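Local structure of alpha-glucosidase ([Eubacterium] rectale, 6PNR) at residues T165-P170 and M482-T487; P206-I211 and T225-R230. The protein probably hydrolyses alpha-linked sulfoquinovosides as a sulfoquinovosidase of glycoside hydrolase family 31, here holding an aza-sugar inhibitor. All blocks are in the same frame, centred on the assembly; numbering follows the deposited sequence.

Interaction 1: T165-P170 and M482-T487; sequences TNYPQP and MGCGLT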
# COMPACT_ATOMS: atom_id res chain seq x y z
N THR A 165 -9.49 -9.09 -9.65
CA THR A 165 -10.11 -9.75 -10.79
C THR A 165 -11.60 -9.92 -10.53
O THR A 165 -12.02 -10.13 -9.39
CB THR A 165 -9.46 -11.11 -11.09
OG1 THR A 165 -10.21 -11.80 -12.09
CG2 THR A 165 -9.39 -11.97 -9.83
N ASN A 166 -12.38 -9.82 -11.60
CA ASN A 166 -13.80 -10.17 -11.52
C ASN A 166 -14.01 -11.65 -11.25
O ASN A 166 -15.09 -12.05 -10.78
CB ASN A 166 -14.53 -9.81 -12.82
CG ASN A 166 -14.33 -8.36 -13.24
OD1 ASN A 166 -13.37 -8.02 -13.93
ND2 ASN A 166 -15.27 -7.51 -12.84
N TYR A 167 -13.02 -12.48 -11.54
CA TYR A 167 -13.18 -13.94 -11.54
C TYR A 167 -11.95 -14.57 -10.92
O TYR A 167 -11.05 -15.06 -11.63
CB TYR A 167 -13.43 -14.45 -12.97
CG TYR A 167 -13.57 -15.96 -13.12
CD1 TYR A 167 -13.60 -16.80 -12.03
CD2 TYR A 167 -13.70 -16.53 -14.37
CE1 TYR A 167 -13.71 -18.17 -12.17
CE2 TYR A 167 -13.81 -17.91 -14.53
CZ TYR A 167 -13.82 -18.72 -13.42
OH TYR A 167 -13.94 -20.08 -13.54
N PRO A 168 -11.86 -14.58 -9.59
CA PRO A 168 -10.83 -15.38 -8.93
C PRO A 168 -11.36 -16.79 -8.67
O PRO A 168 -12.57 -17.04 -8.72
CB PRO A 168 -10.59 -14.62 -7.61
CG PRO A 168 -11.94 -13.99 -7.28
CD PRO A 168 -12.72 -13.87 -8.61
N GLN A 169 -10.43 -17.71 -8.40
CA GLN A 169 -10.90 -19.04 -8.04
C GLN A 169 -9.84 -19.71 -7.18
O GLN A 169 -8.64 -19.57 -7.47
CB GLN A 169 -11.19 -19.91 -9.28
CG GLN A 169 -12.06 -21.13 -8.98
CD GLN A 169 -12.42 -21.94 -10.21
OE1 GLN A 169 -13.08 -21.44 -11.13
NE2 GLN A 169 -11.98 -23.20 -10.24
N PRO A 170 -10.23 -20.41 -6.11
CA PRO A 170 -9.25 -21.07 -5.26
C PRO A 170 -8.81 -22.41 -5.84
O PRO A 170 -9.04 -23.48 -5.25
CB PRO A 170 -10.01 -21.22 -3.93
CG PRO A 170 -11.44 -21.49 -4.40
CD PRO A 170 -11.61 -20.56 -5.59
N MET A 482 -8.35 -22.92 -16.05
CA MET A 482 -9.39 -23.22 -15.08
C MET A 482 -10.59 -23.93 -15.69
O MET A 482 -11.55 -24.22 -14.96
CB MET A 482 -9.87 -21.94 -14.39
CG MET A 482 -8.76 -21.18 -13.71
SD MET A 482 -8.26 -21.93 -12.14
CE MET A 482 -7.00 -23.12 -12.63
N GLY A 483 -10.58 -24.22 -16.99
CA GLY A 483 -11.71 -24.88 -17.62
C GLY A 483 -12.76 -23.97 -18.23
O GLY A 483 -13.80 -24.47 -18.68
N CYS A 484 -12.53 -22.65 -18.23
CA CYS A 484 -13.39 -21.72 -18.96
C CYS A 484 -12.71 -21.46 -20.30
O CYS A 484 -11.84 -20.59 -20.42
CB CYS A 484 -13.62 -20.43 -18.17
SG CYS A 484 -14.71 -20.67 -16.75
N GLY A 485 -13.11 -22.25 -21.30
CA GLY A 485 -12.44 -22.32 -22.59
C GLY A 485 -12.94 -21.39 -23.66
O GLY A 485 -12.37 -21.36 -24.76
N LEU A 486 -14.01 -20.63 -23.39
CA LEU A 486 -14.55 -19.66 -24.33
C LEU A 486 -14.46 -18.27 -23.71
O LEU A 486 -15.07 -18.03 -22.67
CB LEU A 486 -16.01 -19.96 -24.68
CG LEU A 486 -16.33 -21.39 -25.12
CD1 LEU A 486 -17.82 -21.49 -25.42
CD2 LEU A 486 -15.51 -21.73 -26.32
N THR A 487 -13.73 -17.37 -24.36
CA THR A 487 -13.67 -16.01 -23.86
C THR A 487 -13.45 -15.04 -25.01
O THR A 487 -13.19 -15.45 -26.15
CB THR A 487 -12.60 -15.85 -22.77
OG1 THR A 487 -12.80 -14.61 -22.08
CG2 THR A 487 -11.20 -15.91 -23.36
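Tyr167 and Cys484 carry this contact, a sulfur-aromatic meeting made at the ring's edge. SG of Cys484 lies near the plane of the Tyr167 ring, 4.9 Å from its centroid and 83° off the ring normal, so the sulfur meets the ring at its rim, not over a face. It sits beside the phenol end, with SG of Cys484 3.4 Å from OH and 3.7 Å from CE2 of Tyr167. With CG anti to the backbone N (chi1 178°), the ring reaches toward 482-487 and its phenol end meets the sulfur. A looser, second touch joins Gln169 to Met482, whose SD stands 4.4 Å from NE2 of the amide.

The polar links run within 165-170 and on to its surroundings. Tyr167 OH donates to Gln169 OE1 over 2.9 Å, arriving nearly along the C=O axis, which ties the phenol to the amide two residues on. Gln448 NE2 also bonds this OE1, and Thr171 OG1 takes up the NE2 end, so the buried amide is held at both ends and its flip is fixed. An ST turn leads into the tyrosine and closes on its N: OG1 of Thr165 accepts from N of Tyr167 at 2.9 Å and bonds Glu119 O as well.

In 482-487 the chain leaves helix 469-481 through a Schellman motif, with Gly483 at positive phi, where a side chain would press on the preceding carbonyl oxygen. The contact thus joins the start of strand 168-174, part of an antiparallel sheet, to a loop within the family 31 TIM-barrel region. The inhibitor is about 13 Å from the Tyr167 side chain. Helix 447-450 packs against both partners, Gln448 touching Tyr167 and Cys484 alike, while Pro168 and Pro170 rest on Ile133 of strand 130-133.

Interaction 2: P206-I211 and T225-R230; sequences PKQIRI and TTYFGR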
# COMPACT_ATOMS: atom_id res chain seq x y z
N PRO A 206 -12.04 -25.27 5.38
CA PRO A 206 -12.72 -25.67 4.14
C PRO A 206 -13.27 -27.08 4.25
O PRO A 206 -12.69 -27.95 4.90
CB PRO A 206 -11.61 -25.59 3.09
CG PRO A 206 -10.38 -25.93 3.86
CD PRO A 206 -10.57 -25.33 5.24
N LYS A 207 -14.41 -27.30 3.57
CA LYS A 207 -15.01 -28.63 3.56
C LYS A 207 -14.05 -29.68 3.03
O LYS A 207 -13.97 -30.79 3.57
CB LYS A 207 -16.29 -28.63 2.72
CG LYS A 207 -17.52 -28.09 3.43
CD LYS A 207 -18.76 -28.14 2.53
CE LYS A 207 -18.76 -27.03 1.48
NZ LYS A 207 -18.90 -25.66 2.07
N GLN A 208 -13.31 -29.35 1.98
CA GLN A 208 -12.57 -30.37 1.27
C GLN A 208 -11.51 -29.72 0.40
O GLN A 208 -11.70 -28.61 -0.12
CB GLN A 208 -13.51 -31.22 0.39
CG GLN A 208 -12.82 -32.29 -0.42
CD GLN A 208 -13.76 -32.94 -1.44
OE1 GLN A 208 -13.79 -32.56 -2.62
NE2 GLN A 208 -14.54 -33.91 -0.98
N ILE A 209 -10.39 -30.42 0.25
CA ILE A 209 -9.39 -30.10 -0.75
C ILE A 209 -9.31 -31.28 -1.70
O ILE A 209 -9.30 -32.44 -1.26
CB ILE A 209 -8.03 -29.77 -0.11
CG1 ILE A 209 -8.11 -28.41 0.60
CG2 ILE A 209 -6.91 -29.79 -1.18
CD1 ILE A 209 -6.85 -27.98 1.34
N ARG A 210 -9.30 -30.98 -2.99
CA ARG A 210 -9.33 -31.96 -4.06
C ARG A 210 -8.05 -31.84 -4.88
O ARG A 210 -7.64 -30.73 -5.23
CB ARG A 210 -10.57 -31.75 -4.94
CG ARG A 210 -10.72 -32.70 -6.08
CD ARG A 210 -11.95 -32.34 -6.89
NE ARG A 210 -12.05 -33.21 -8.04
CZ ARG A 210 -12.79 -34.31 -8.07
NH1 ARG A 210 -13.51 -34.66 -7.01
NH2 ARG A 210 -12.81 -35.06 -9.17
N ILE A 211 -7.41 -32.97 -5.15
CA ILE A 211 -6.16 -33.00 -5.91
C ILE A 211 -6.30 -34.08 -6.97
O ILE A 211 -6.65 -35.22 -6.66
CB ILE A 211 -4.94 -33.28 -5.02
CG1 ILE A 211 -4.90 -32.34 -3.82
CG2 ILE A 211 -3.67 -33.18 -5.85
CD1 ILE A 211 -3.68 -32.56 -2.91
N THR A 225 -12.52 -30.14 -16.18
CA THR A 225 -13.86 -29.79 -16.65
C THR A 225 -14.86 -30.91 -16.41
O THR A 225 -16.06 -30.64 -16.28
CB THR A 225 -13.81 -29.42 -18.12
OG1 THR A 225 -13.19 -30.47 -18.87
CG2 THR A 225 -13.01 -28.13 -18.31
N THR A 226 -14.41 -32.17 -16.33
CA THR A 226 -15.30 -33.21 -15.81
C THR A 226 -15.80 -32.84 -14.41
O THR A 226 -16.97 -33.03 -14.08
CB THR A 226 -14.60 -34.57 -15.79
OG1 THR A 226 -14.37 -35.00 -17.14
CG2 THR A 226 -15.47 -35.62 -15.07
N TYR A 227 -14.93 -32.24 -13.59
CA TYR A 227 -15.32 -31.88 -12.24
C TYR A 227 -16.11 -30.57 -12.19
O TYR A 227 -17.15 -30.49 -11.54
CB TYR A 227 -14.09 -31.77 -11.33
CG TYR A 227 -14.45 -31.35 -9.92
CD1 TYR A 227 -15.23 -32.17 -9.11
CD2 TYR A 227 -14.02 -30.14 -9.40
CE1 TYR A 227 -15.58 -31.79 -7.83
CE2 TYR A 227 -14.36 -29.75 -8.11
CZ TYR A 227 -15.14 -30.59 -7.33
OH TYR A 227 -15.48 -30.22 -6.05
N PHE A 228 -15.62 -29.52 -12.86
CA PHE A 228 -16.26 -28.21 -12.74
C PHE A 228 -17.38 -27.99 -13.74
O PHE A 228 -18.33 -27.25 -13.44
CB PHE A 228 -15.23 -27.10 -12.92
CG PHE A 228 -14.26 -26.95 -11.77
CD1 PHE A 228 -14.71 -26.53 -10.52
CD2 PHE A 228 -12.91 -27.20 -11.94
CE1 PHE A 228 -13.82 -26.38 -9.46
CE2 PHE A 228 -12.01 -27.04 -10.87
CZ PHE A 228 -12.47 -26.63 -9.64
N GLY A 229 -17.29 -28.60 -14.93
CA GLY A 229 -18.29 -28.40 -15.96
C GLY A 229 -17.70 -28.05 -17.31
O GLY A 229 -16.54 -27.66 -17.41
N ARG A 230 -18.50 -28.22 -18.37
CA ARG A 230 -18.09 -27.86 -19.72
C ARG A 230 -19.14 -26.94 -20.35
O ARG A 230 -20.33 -27.06 -20.07
CB ARG A 230 -17.88 -29.10 -20.60
CG ARG A 230 -16.52 -29.75 -20.36
CD ARG A 230 -16.41 -31.14 -20.93
NE ARG A 230 -15.25 -31.83 -20.38
CZ ARG A 230 -15.09 -33.15 -20.41
NH1 ARG A 230 -16.04 -33.90 -20.95
NH2 ARG A 230 -14.01 -33.71 -19.88
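Strand 208-211 and the last turn of the helix ending at 228 stand well apart, Arg210 and Tyr227 having the nearest CA atoms at 10.1 Å, so long side chains span the gap. Arg210 and Tyr227 reach out from their own backbones, overlap antiparallel to each other and stack, guanidinium and ring planes 6° apart. CZ of Arg210 lies 3.4 Å from CD1 of Tyr227, which sits over the centre of the guanidinium. The cation-pi contact is therefore off-centre, and CD of Arg210 stands over the middle of the Tyr227 ring, 3.6 Å from its centroid, a CH-pi contact. An extended arginine chain, with CG anti to the backbone N (chi1 180°), lays the aliphatic part and the charged head on one ring face.

This is a helix packed on an antiparallel sheet: strand 208-213 runs between 87-94 and 178-182, and helix 217-228 follows it after a short connection. Arg210 is steadied by Tyr179 OH at NE and by a salt bridge from NH2 to Glu212, bonds that fix the guanidinium's rotation. Were Tyr227 replaced by an alanine, the guanidinium of Arg210 would probably lose its aromatic platform and a gap would open between helix and strand. On the helix side, CE2 of Phe228 meets the edge of the Tyr227 ring. Beyond Gly229, NE of Arg230 turns back to OG1 of Thr225, a nearly straight 2.9 Å bond in the guanidinium plane.

Interaction 1 is wholly buried near the centre of the chain, whereas interaction 2 lies about 18 Å from that centre at the surface. Both draw on the same eight-stranded antiparallel sheet, the first through strand 168-174 and the second through strand 208-213. The buried contact relies on sulfur at an aromatic edge, with its polar groups tied up by neighbours; the outer one lays a charged, partly exposed guanidinium flat on a ring. The two meet directly: Phe228 CZ packs 3.5 Å from Gln169 NE2, and Thr225 CG2 lies 3.6 Å from Gly483 CA. Helix 217-228 thereby touches both the sheet and the barrel loop 482-487.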